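Local coordinates for protein lipid binding hydrolase (Escherichia coli, PDB 2IF6) that is of unproven function but is probably a hydrolase of the permuted papain-like amidase family, possibly one that binds lipid, at residues A[3-13]-A[56-64]; A[128-139]-A[157-168]. All blocks are in the same frame, centred on the assembly; numbering follows the deposited sequence. Where two conformers were deposited one is given.

Contact 1: residues A[3-13]-A[56-64]; sequences WQPQTGDIIFQ and TPLKQWIAH
Trp61 is clamped between two residues of strand 10-13, Gln13 on one face of its indole and Ile11 on the other, and most of the surface buried here belongs to these three. The Gln13 amide stacks on the ring with the planes 14° apart, NE2 lying 3.3 Å from CZ3 of Trp61. Its extended chain brings Gln13 NE2 to Trp61 O at 2.9 Å; Trp61 O lies close to the plane of the Gln13 amide, though NE2 approaches tilted from the carbonyl plane, and stacking and bonding together fix the group's rotation. Water 1 links Gln13 NE2 to Ile62 O, while water 2 joins Gln13 OE1 to Trp61 O. Across the ring, Ile11 CG2 makes a CH-pi contact 3.9 Å from the centroid of the six-membered ring. With chi1 at -173°, CG1 of Ile11 trails beside the carbonyl carbon and reaches Trp61 CZ3 at 3.4 Å. Helix 58-63 thus packs against a central strand of the antiparallel sheet, in a permuted papain-like fold; Trp61 also meets His33, which with Cys112 and Glu48 has the geometry of a possible catalytic triad. One turn before Trp61, Leu58 spreads its two methyls: CD1 lies 4.0 Å from Ile11 CD1, and CD2 rests 3.9 Å from Trp3 CH2.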
loop_
_atom_site.group_PDB
_atom_site.type_symbol
_atom_site.label_atom_id
_atom_site.label_comp_id
_atom_site.label_asym_id
_atom_site.label_seq_id
_atom_site.Cartn_x
_atom_site.Cartn_y
_atom_site.Cartn_z
ATOM N N TRP A 3 -13.585 -14.925 -5.007
ATOM C CA TRP A 3 -12.916 -13.706 -5.574
ATOM C C TRP A 3 -12.277 -14.022 -6.921
ATOM O O TRP A 3 -11.544 -15.005 -7.048
ATOM C CB TRP A 3 -11.857 -13.213 -4.582
ATOM C CG TRP A 3 -10.987 -12.105 -5.053
ATOM C CD1 TRP A 3 -11.385 -10.923 -5.673
ATOM C CD2 TRP A 3 -9.558 -12.028 -4.935
ATOM N NE1 TRP A 3 -10.287 -10.137 -5.919
ATOM C CE2 TRP A 3 -9.154 -10.802 -5.543
ATOM C CE3 TRP A 3 -8.571 -12.890 -4.416
ATOM C CZ2 TRP A 3 -7.809 -10.392 -5.594
ATOM C CZ3 TRP A 3 -7.241 -12.494 -4.484
ATOM C CH2 TRP A 3 -6.874 -11.235 -5.046
ATOM N N GLN A 4 -12.588 -13.191 -7.917
ATOM C CA GLN A 4 -11.985 -13.227 -9.245
ATOM C C GLN A 4 -11.067 -11.985 -9.302
ATOM O O GLN A 4 -11.579 -10.848 -9.403
ATOM C CB GLN A 4 -13.130 -13.099 -10.275
ATOM C CG GLN A 4 -12.836 -13.342 -11.754
ATOM C CD GLN A 4 -14.093 -13.051 -12.632
ATOM O OE1 GLN A 4 -14.427 -11.873 -12.924
ATOM N NE2 GLN A 4 -14.812 -14.123 -13.011
ATOM N N PRO A 5 -9.726 -12.172 -9.180
ATOM C CA PRO A 5 -8.854 -11.011 -9.214
ATOM C C PRO A 5 -9.080 -10.163 -10.452
ATOM O O PRO A 5 -9.302 -10.710 -11.566
ATOM C CB PRO A 5 -7.430 -11.620 -9.205
ATOM C CG PRO A 5 -7.621 -12.930 -8.428
ATOM C CD PRO A 5 -8.977 -13.421 -8.906
ATOM N N GLN A 6 -9.095 -8.856 -10.242
ATOM C CA GLN A 6 -9.201 -7.884 -11.342
ATOM C C GLN A 6 -8.157 -6.806 -11.164
ATOM O O GLN A 6 -7.839 -6.424 -10.037
ATOM C CB GLN A 6 -10.610 -7.256 -11.400
ATOM C CG GLN A 6 -11.710 -8.250 -11.775
ATOM C CD GLN A 6 -13.136 -7.719 -11.557
ATOM O OE1 GLN A 6 -13.335 -6.566 -11.281
ATOM N NE2 GLN A 6 -14.125 -8.594 -11.683
ATOM N N THR A 7 -7.661 -6.283 -12.284
ATOM C CA THR A 7 -6.684 -5.210 -12.267
ATOM C C THR A 7 -7.252 -4.016 -11.492
ATOM O O THR A 7 -8.422 -3.601 -11.713
ATOM C CB THR A 7 -6.351 -4.740 -13.696
ATOM O OG1 THR A 7 -5.668 -5.800 -14.397
ATOM C CG2 THR A 7 -5.458 -3.494 -13.626
ATOM N N GLY A 8 -6.439 -3.462 -10.601
ATOM C CA GLY A 8 -6.908 -2.423 -9.713
ATOM C C GLY A 8 -7.306 -2.848 -8.300
ATOM O O GLY A 8 -7.361 -1.979 -7.434
ATOM N N ASP A 9 -7.610 -4.137 -8.054
ATOM C CA ASP A 9 -7.962 -4.591 -6.698
ATOM C C ASP A 9 -6.785 -4.266 -5.778
ATOM O O ASP A 9 -5.613 -4.468 -6.161
ATOM C CB ASP A 9 -8.236 -6.117 -6.619
ATOM C CG ASP A 9 -9.482 -6.532 -7.356
ATOM O OD1 ASP A 9 -10.261 -5.637 -7.847
ATOM O OD2 ASP A 9 -9.676 -7.764 -7.457
ATOM N N ILE A 10 -7.076 -3.719 -4.617
ATOM C CA ILE A 10 -5.999 -3.318 -3.712
ATOM C C ILE A 10 -5.942 -4.345 -2.614
ATOM O O ILE A 10 -6.956 -4.622 -1.980
ATOM C CB ILE A 10 -6.232 -1.902 -3.149
ATOM C CG1 ILE A 10 -6.462 -0.913 -4.320
ATOM C CG2 ILE A 10 -5.022 -1.472 -2.286
ATOM C CD1 ILE A 10 -6.975 0.510 -3.890
ATOM N N ILE A 11 -4.753 -4.894 -2.377
ATOM C CA ILE A 11 -4.620 -6.019 -1.473
ATOM C C ILE A 11 -3.726 -5.624 -0.285
ATOM O O ILE A 11 -2.764 -4.881 -0.476
ATOM C CB ILE A 11 -4.095 -7.279 -2.243
ATOM C CG1 ILE A 11 -4.123 -8.529 -1.341
ATOM C CG2 ILE A 11 -2.742 -7.015 -2.891
ATOM C CD1 ILE A 11 -4.053 -9.848 -2.065
ATOM N N PHE A 12 -4.035 -6.136 0.913
ATOM C CA PHE A 12 -3.366 -5.687 2.146
ATOM C C PHE A 12 -2.919 -6.940 2.905
ATOM O O PHE A 12 -3.580 -7.987 2.828
ATOM C CB PHE A 12 -4.344 -4.876 3.015
ATOM C CG PHE A 12 -4.905 -3.635 2.337
ATOM C CD1 PHE A 12 -4.385 -2.396 2.629
ATOM C CD2 PHE A 12 -5.968 -3.716 1.423
ATOM C CE1 PHE A 12 -4.875 -1.248 1.996
ATOM C CE2 PHE A 12 -6.468 -2.516 0.788
ATOM C CZ PHE A 12 -5.934 -1.337 1.119
ATOM N N GLN A 13 -1.808 -6.830 3.632
ATOM C CA GLN A 13 -1.304 -7.925 4.414
ATOM C C GLN A 13 -0.510 -7.356 5.588
ATOM O O GLN A 13 -0.258 -6.149 5.653
ATOM C CB GLN A 13 -0.402 -8.831 3.542
ATOM C CG GLN A 13 0.942 -8.185 3.169
ATOM C CD GLN A 13 1.850 -9.033 2.290
ATOM O OE1 GLN A 13 2.963 -8.610 2.035
ATOM N NE2 GLN A 13 1.403 -10.218 1.843
ATOM N N THR A 56 4.847 -9.011 -8.698
ATOM C CA THR A 56 5.076 -10.261 -8.007
ATOM C C THR A 56 3.894 -11.197 -8.234
ATOM O O THR A 56 2.759 -10.768 -8.083
ATOM C CB THR A 56 5.152 -9.994 -6.478
ATOM O OG1 THR A 56 6.224 -9.084 -6.227
ATOM C CG2 THR A 56 5.385 -11.262 -5.712
ATOM N N PRO A 57 4.145 -12.487 -8.556
ATOM C CA PRO A 57 3.004 -13.404 -8.682
ATOM C C PRO A 57 2.146 -13.436 -7.407
ATOM O O PRO A 57 2.661 -13.461 -6.302
ATOM C CB PRO A 57 3.667 -14.761 -8.945
ATOM C CG PRO A 57 4.954 -14.445 -9.563
ATOM C CD PRO A 57 5.424 -13.160 -8.889
ATOM N N LEU A 58 0.840 -13.385 -7.571
ATOM C CA LEU A 58 -0.083 -13.315 -6.423
ATOM C C LEU A 58 0.138 -14.420 -5.363
ATOM O O LEU A 58 0.124 -14.166 -4.166
ATOM C CB LEU A 58 -1.533 -13.324 -6.918
ATOM C CG LEU A 58 -2.614 -13.346 -5.837
ATOM C CD1 LEU A 58 -2.551 -12.024 -5.001
ATOM C CD2 LEU A 58 -3.985 -13.488 -6.488
ATOM N N LYS A 59 0.392 -15.640 -5.799
ATOM C CA LYS A 59 0.583 -16.714 -4.845
ATOM C C LYS A 59 1.776 -16.388 -3.959
ATOM O O LYS A 59 1.683 -16.505 -2.742
ATOM C CB LYS A 59 0.753 -18.076 -5.544
ATOM C CG LYS A 59 1.027 -19.204 -4.545
ATOM C CD LYS A 59 1.330 -20.551 -5.249
ATOM C CE LYS A 59 1.976 -21.529 -4.243
ATOM N NZ LYS A 59 3.335 -21.033 -3.873
ATOM N N GLN A 60 2.873 -15.932 -4.565
ATOM C CA GLN A 60 4.085 -15.593 -3.807
ATOM C C GLN A 60 3.852 -14.356 -2.883
ATOM O O GLN A 60 4.296 -14.318 -1.714
ATOM C CB GLN A 60 5.245 -15.389 -4.784
ATOM C CG GLN A 60 6.474 -14.650 -4.272
ATOM C CD GLN A 60 7.429 -14.280 -5.418
ATOM O OE1 GLN A 60 7.552 -15.033 -6.402
ATOM N NE2 GLN A 60 8.079 -13.111 -5.311
ATOM N N TRP A 61 3.172 -13.347 -3.412
ATOM C CA TRP A 61 2.824 -12.175 -2.595
ATOM C C TRP A 61 2.071 -12.540 -1.308
ATOM O O TRP A 61 2.386 -12.050 -0.240
ATOM C CB TRP A 61 1.993 -11.186 -3.417
ATOM C CG TRP A 61 1.904 -9.855 -2.753
ATOM C CD1 TRP A 61 2.776 -8.808 -2.894
ATOM C CD2 TRP A 61 0.916 -9.438 -1.790
ATOM N NE1 TRP A 61 2.370 -7.742 -2.100
ATOM C CE2 TRP A 61 1.219 -8.107 -1.436
ATOM C CE3 TRP A 61 -0.201 -10.063 -1.210
ATOM C CZ2 TRP A 61 0.455 -7.397 -0.516
ATOM C CZ3 TRP A 61 -0.978 -9.345 -0.322
ATOM C CH2 TRP A 61 -0.633 -8.023 0.026
ATOM N N ILE A 62 1.062 -13.403 -1.416
ATOM C CA ILE A 62 0.223 -13.733 -0.267
ATOM C C ILE A 62 1.013 -14.531 0.779
ATOM O O ILE A 62 0.818 -14.351 1.998
ATOM C CB ILE A 62 -0.996 -14.565 -0.691
ATOM C CG1 ILE A 62 -1.960 -13.689 -1.509
ATOM C CG2 ILE A 62 -1.677 -15.216 0.568
ATOM C CD1 ILE A 62 -3.125 -14.462 -2.166
ATOM N N ALA A 63 1.877 -15.415 0.280
ATOM C CA ALA A 63 2.694 -16.329 1.107
ATOM C C ALA A 63 3.655 -15.521 1.971
ATOM O O ALA A 63 4.025 -15.933 3.061
ATOM C CB ALA A 63 3.485 -17.291 0.189
ATOM N N HIS A 64 4.061 -14.366 1.469
ATOM C CA HIS A 64 4.977 -13.490 2.198
ATOM C C HIS A 64 4.315 -12.758 3.387
ATOM O O HIS A 64 5.005 -12.247 4.271
ATOM C CB HIS A 64 5.626 -12.487 1.241
ATOM C CG HIS A 64 6.828 -13.021 0.519
ATOM N ND1 HIS A 64 7.073 -12.761 -0.812
ATOM C CD2 HIS A 64 7.866 -13.780 0.949
ATOM C CE1 HIS A 64 8.202 -13.344 -1.174
ATOM N NE2 HIS A 64 8.702 -13.971 -0.125
HETATM O O HOH W 1 -0.823 -12.100 2.587
HETATM O O HOH W 2 4.224 -9.822 0.114
#

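Contact 2: residues A[128-139]-A[157-168]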
loop_
_atom_site.group_PDB
_atom_site.type_symbol
_atom_site.label_atom_id
_atom_site.label_comp_id
_atom_site.label_asym_id
_atom_site.label_seq_id
_atom_site.Cartn_x
_atom_site.Cartn_y
_atom_site.Cartn_z
ATOM N N VAL A 128 -7.772 7.855 -3.450
ATOM C CA VAL A 128 -8.172 6.656 -2.731
ATOM C C VAL A 128 -7.491 6.662 -1.367
ATOM O O VAL A 128 -6.536 5.932 -1.136
ATOM C CB VAL A 128 -7.859 5.364 -3.538
ATOM C CG1 VAL A 128 -8.360 4.120 -2.805
ATOM C CG2 VAL A 128 -8.580 5.411 -4.923
ATOM N N GLY A 129 -7.994 7.504 -0.471
ATOM C CA GLY A 129 -7.371 7.671 0.833
ATOM C C GLY A 129 -6.992 9.087 1.190
ATOM O O GLY A 129 -6.584 9.898 0.324
ATOM N N GLU A 130 -7.139 9.391 2.482
ATOM C CA GLU A 130 -6.862 10.715 3.001
ATOM C C GLU A 130 -5.351 10.815 3.275
ATOM O O GLU A 130 -4.716 9.848 3.725
ATOM C CB GLU A 130 -7.668 10.980 4.280
ATOM C CG GLU A 130 -9.211 10.964 4.104
ATOM C CD GLU A 130 -9.702 11.953 3.029
ATOM O OE1 GLU A 130 -9.612 13.191 3.228
ATOM O OE2 GLU A 130 -10.159 11.479 1.967
ATOM N N GLN A 131 -4.781 11.967 2.961
ATOM C CA GLN A 131 -3.392 12.242 3.288
ATOM C C GLN A 131 -3.388 12.955 4.620
ATOM O O GLN A 131 -4.324 13.707 4.924
ATOM C CB GLN A 131 -2.780 13.188 2.264
ATOM C CG GLN A 131 -2.658 12.687 0.838
ATOM C CD GLN A 131 -2.175 13.774 -0.134
ATOM O OE1 GLN A 131 -2.092 14.958 0.214
ATOM N NE2 GLN A 131 -1.848 13.374 -1.352
ATOM N N GLN A 132 -2.351 12.733 5.415
ATOM C CA GLN A 132 -2.134 13.563 6.593
ATOM C C GLN A 132 -0.624 13.697 6.859
ATOM O O GLN A 132 0.193 13.094 6.156
ATOM C CB GLN A 132 -2.913 13.056 7.818
ATOM C CG GLN A 132 -2.383 11.799 8.443
ATOM C CD GLN A 132 -3.113 11.363 9.737
ATOM O OE1 GLN A 132 -4.267 11.734 10.002
ATOM N NE2 GLN A 132 -2.419 10.581 10.550
ATOM N N LYS A 133 -0.261 14.532 7.821
ATOM C CA LYS A 133 1.181 14.758 8.097
ATOM C C LYS A 133 1.717 13.655 8.981
ATOM O O LYS A 133 0.983 13.079 9.779
ATOM C CB LYS A 133 1.388 16.117 8.755
ATOM C CG LYS A 133 1.322 17.289 7.794
ATOM C CD LYS A 133 1.328 18.585 8.567
ATOM C CE LYS A 133 1.473 19.735 7.606
ATOM N NZ LYS A 133 1.431 21.042 8.297
ATOM N N LEU A 134 3.012 13.365 8.855
ATOM C CA LEU A 134 3.625 12.337 9.689
ATOM C C LEU A 134 3.357 12.563 11.180
ATOM O O LEU A 134 3.080 11.616 11.908
ATOM C CB LEU A 134 5.139 12.224 9.425
ATOM C CG LEU A 134 5.865 11.234 10.347
ATOM C CD1 LEU A 134 5.450 9.826 9.967
ATOM C CD2 LEU A 134 7.381 11.429 10.273
ATOM N N LYS A 135 3.429 13.817 11.624
ATOM C CA LYS A 135 3.215 14.125 13.048
ATOM C C LYS A 135 1.801 13.821 13.542
ATOM O O LYS A 135 1.588 13.736 14.750
ATOM C CB LYS A 135 3.575 15.590 13.358
ATOM C CG LYS A 135 2.653 16.605 12.755
ATOM C CD LYS A 135 3.250 18.020 12.876
ATOM C CE LYS A 135 2.247 19.040 12.473
ATOM N NZ LYS A 135 2.789 20.442 12.498
ATOM N N GLU A 136 0.853 13.668 12.615
ATOM C CA GLU A 136 -0.565 13.405 12.943
ATOM C C GLU A 136 -0.880 11.921 13.207
ATOM O O GLU A 136 -1.971 11.555 13.705
ATOM C CB GLU A 136 -1.471 14.069 11.868
ATOM C CG GLU A 136 -1.323 15.584 11.964
ATOM C CD GLU A 136 -1.832 16.373 10.764
ATOM O OE1 GLU A 136 -1.971 17.618 10.915
ATOM O OE2 GLU A 136 -2.101 15.770 9.696
ATOM N N PHE A 137 0.089 11.063 12.921
ATOM C CA PHE A 137 -0.045 9.656 13.274
ATOM C C PHE A 137 0.155 9.530 14.762
ATOM O O PHE A 137 0.397 10.553 15.435
ATOM C CB PHE A 137 0.888 8.794 12.415
ATOM C CG PHE A 137 0.447 8.733 10.977
ATOM C CD1 PHE A 137 -0.486 7.797 10.564
ATOM C CD2 PHE A 137 0.904 9.668 10.054
ATOM C CE1 PHE A 137 -0.923 7.757 9.227
ATOM C CE2 PHE A 137 0.472 9.635 8.718
ATOM C CZ PHE A 137 -0.432 8.688 8.305
ATOM N N ASP A 138 0.012 8.315 15.281
ATOM C CA ASP A 138 0.171 8.060 16.703
ATOM C C ASP A 138 1.608 7.623 16.958
ATOM O O ASP A 138 1.983 6.489 16.674
ATOM C CB ASP A 138 -0.815 7.000 17.169
ATOM C CG ASP A 138 -0.801 6.798 18.691
ATOM O OD1 ASP A 138 0.058 7.396 19.406
ATOM O OD2 ASP A 138 -1.658 6.031 19.171
ATOM N N LEU A 139 2.398 8.540 17.495
ATOM C CA LEU A 139 3.841 8.341 17.653
ATOM C C LEU A 139 4.196 8.208 19.129
ATOM O O LEU A 139 5.374 8.176 19.504
ATOM C CB LEU A 139 4.619 9.491 16.992
ATOM C CG LEU A 139 4.321 9.801 15.517
ATOM C CD1 LEU A 139 5.251 10.875 15.013
ATOM C CD2 LEU A 139 4.406 8.573 14.588
ATOM N N PRO A 157 10.924 13.747 9.729
ATOM C CA PRO A 157 10.179 14.680 8.861
ATOM C C PRO A 157 8.700 14.778 9.278
ATOM O O PRO A 157 7.803 14.262 8.586
ATOM C CB PRO A 157 10.315 14.062 7.478
ATOM C CG PRO A 157 10.506 12.602 7.723
ATOM C CD PRO A 157 11.060 12.414 9.123
ATOM N N LEU A 158 8.473 15.487 10.378
ATOM C CA LEU A 158 7.157 15.621 11.004
ATOM C C LEU A 158 6.092 16.238 10.124
ATOM O O LEU A 158 4.917 15.921 10.308
ATOM C CB LEU A 158 7.266 16.410 12.305
ATOM C CG LEU A 158 7.961 15.692 13.481
ATOM C CD1 LEU A 158 8.040 16.580 14.722
ATOM C CD2 LEU A 158 7.276 14.388 13.827
ATOM N N GLU A 159 6.487 17.107 9.192
ATOM C CA GLU A 159 5.536 17.813 8.330
ATOM C C GLU A 159 5.281 17.123 7.001
ATOM O O GLU A 159 4.484 17.617 6.200
ATOM C CB GLU A 159 5.986 19.243 8.061
ATOM C CG GLU A 159 6.392 20.011 9.312
ATOM C CD GLU A 159 5.205 20.356 10.213
ATOM O OE1 GLU A 159 4.064 20.543 9.702
ATOM O OE2 GLU A 159 5.423 20.460 11.448
ATOM N N GLU A 160 5.941 15.993 6.767
ATOM C CA GLU A 160 5.787 15.278 5.502
ATOM C C GLU A 160 4.329 14.807 5.319
ATOM O O GLU A 160 3.743 14.234 6.230
ATOM C CB GLU A 160 6.720 14.064 5.451
ATOM C CG GLU A 160 6.830 13.442 4.045
ATOM C CD GLU A 160 7.719 14.261 3.110
ATOM O OE1 GLU A 160 8.757 14.767 3.595
ATOM O OE2 GLU A 160 7.402 14.413 1.892
ATOM N N THR A 161 3.773 15.065 4.136
ATOM C CA THR A 161 2.495 14.474 3.707
ATOM C C THR A 161 2.649 12.965 3.523
ATOM O O THR A 161 3.460 12.538 2.691
ATOM C CB THR A 161 2.126 15.058 2.322
ATOM O OG1 THR A 161 1.913 16.469 2.454
ATOM C CG2 THR A 161 0.848 14.383 1.730
ATOM N N VAL A 162 1.873 12.157 4.257
ATOM C CA VAL A 162 1.952 10.697 4.139
ATOM C C VAL A 162 0.591 10.058 3.840
ATOM O O VAL A 162 -0.450 10.591 4.256
ATOM C CB VAL A 162 2.473 10.083 5.462
ATOM C CG1 VAL A 162 2.370 8.557 5.425
ATOM C CG2 VAL A 162 3.931 10.503 5.711
ATOM N N VAL A 163 0.605 8.904 3.162
ATOM C CA VAL A 163 -0.628 8.099 2.998
ATOM C C VAL A 163 -0.343 6.715 3.550
ATOM O O VAL A 163 0.564 6.034 3.063
ATOM C CB VAL A 163 -1.047 7.960 1.513
ATOM C CG1 VAL A 163 -2.258 7.002 1.376
ATOM C CG2 VAL A 163 -1.403 9.307 0.962
ATOM N N SER A 164 -1.106 6.277 4.539
ATOM C CA SER A 164 -0.869 4.943 5.112
ATOM C C SER A 164 -1.655 3.834 4.368
ATOM O O SER A 164 -2.591 4.130 3.597
ATOM C CB SER A 164 -1.230 4.949 6.585
ATOM O OG SER A 164 -2.630 5.144 6.751
ATOM N N PRO A 165 -1.278 2.560 4.591
ATOM C CA PRO A 165 -2.126 1.485 4.097
ATOM C C PRO A 165 -3.538 1.580 4.676
ATOM O O PRO A 165 -4.495 1.418 3.920
ATOM C CB PRO A 165 -1.418 0.211 4.576
ATOM C CG PRO A 165 0.014 0.643 4.713
ATOM C CD PRO A 165 -0.037 2.054 5.212
ATOM N N GLN A 166 -3.684 1.833 5.985
ATOM C CA GLN A 166 -5.045 1.985 6.554
ATOM C C GLN A 166 -5.833 3.101 5.851
ATOM O O GLN A 166 -7.044 2.961 5.602
ATOM C CB GLN A 166 -4.991 2.245 8.080
ATOM C CG GLN A 166 -6.371 2.161 8.793
ATOM C CD GLN A 166 -7.074 0.795 8.661
ATOM O OE1 GLN A 166 -6.489 -0.241 8.933
ATOM N NE2 GLN A 166 -8.353 0.810 8.255
ATOM N N ALA A 167 -5.166 4.210 5.541
ATOM C CA ALA A 167 -5.835 5.308 4.840
ATOM C C ALA A 167 -6.400 4.860 3.494
ATOM O O ALA A 167 -7.537 5.186 3.195
ATOM C CB ALA A 167 -4.956 6.486 4.684
ATOM N N VAL A 168 -5.641 4.082 2.714
ATOM C CA VAL A 168 -6.156 3.595 1.421
ATOM C C VAL A 168 -7.310 2.651 1.666
ATOM O O VAL A 168 -8.352 2.727 1.021
ATOM C CB VAL A 168 -5.084 2.852 0.609
ATOM C CG1 VAL A 168 -5.685 2.326 -0.728
ATOM C CG2 VAL A 168 -3.882 3.779 0.390
HETATM O O HOH W 3 -2.730 8.975 5.249
HETATM O O HOH W 4 -8.476 7.447 4.061
#
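Gln132 and Val162 exchange two backbone hydrogen bonds, and from this antiparallel pair the two segments run on together as a short ribbon. The Val162 N to Gln132 O bond is short, 2.7 Å, and almost straight at 172°; its counterpart, Gln132 N to Val162 O, lies in the carbonyl plane. Lys133 and Thr161 form the adjoining non-hydrogen-bonded pair. Where 134-136 coils into a 3-10 turn, Leu134 N still bonds to Glu160 O and Lys135 N to Leu158 O. Toward Gly129 the segments stay close, and waters bridge their backbones: water 3 joins Glu130 O, Val162 O and Ser164 N, and water 4 bridges Glu130 N and Ala167 O.

Glu159 forms salt bridges with two lysines, a small network. Lys133 NZ meets OE1 of Glu159 at 3.0 Å, while Lys135 NZ takes the syn lone pair of Glu159 OE2 at 2.8 Å; Glu159, bent at chi2 (-70°), turns its carboxylate back to them.

Apolar contacts run along both segments. Phe137 CE2 packs 3.8 Å from Val162 CB, and Phe137 CE1 lies 3.9 Å from Ser164 CB. Leu134 CD2 touches Pro157 CD, and Val128 CG1 meets Val168 CG1 at 3.8 Å. A polar group of the same segment, Gln132 NE2, covers one face of the Phe137 ring, above its centre.

Ser164 OG caps the helix starting at 165, accepting from Ala167 N. Helix 112-124 flanks this end, with Trp117 touching Gln131 and Val163; Leu139 and Pro157 lean on helix 142-152, and Val168 packs against strand 10-13.

How the contacts relate
From the N terminus, contact 1 closes first: the chain leaves strand 10-13, passes through helix 20-27 and strands 33-40, 43-49 and 53-57, and returns with helix 58-63. After strand 70-75 and helices 81-91 and 112-124, contact 2 opens and closes a shorter loop that carries helix 142-152. The two loops therefore follow in series, neither nesting nor crossing, with centres about 24 Å apart on opposite sides of the chain's centre. Strand 10-13 connects them: Ile10 CD1 meets Val168 CG1 at 3.9 Å, and Phe12 also packs on 157-168. Contact 1 thus fastens a helix to the large sheet, whereas contact 2 pairs the segments flanking helix 142-152 into a two-stranded ribbon, ending at the start of helix 165-169.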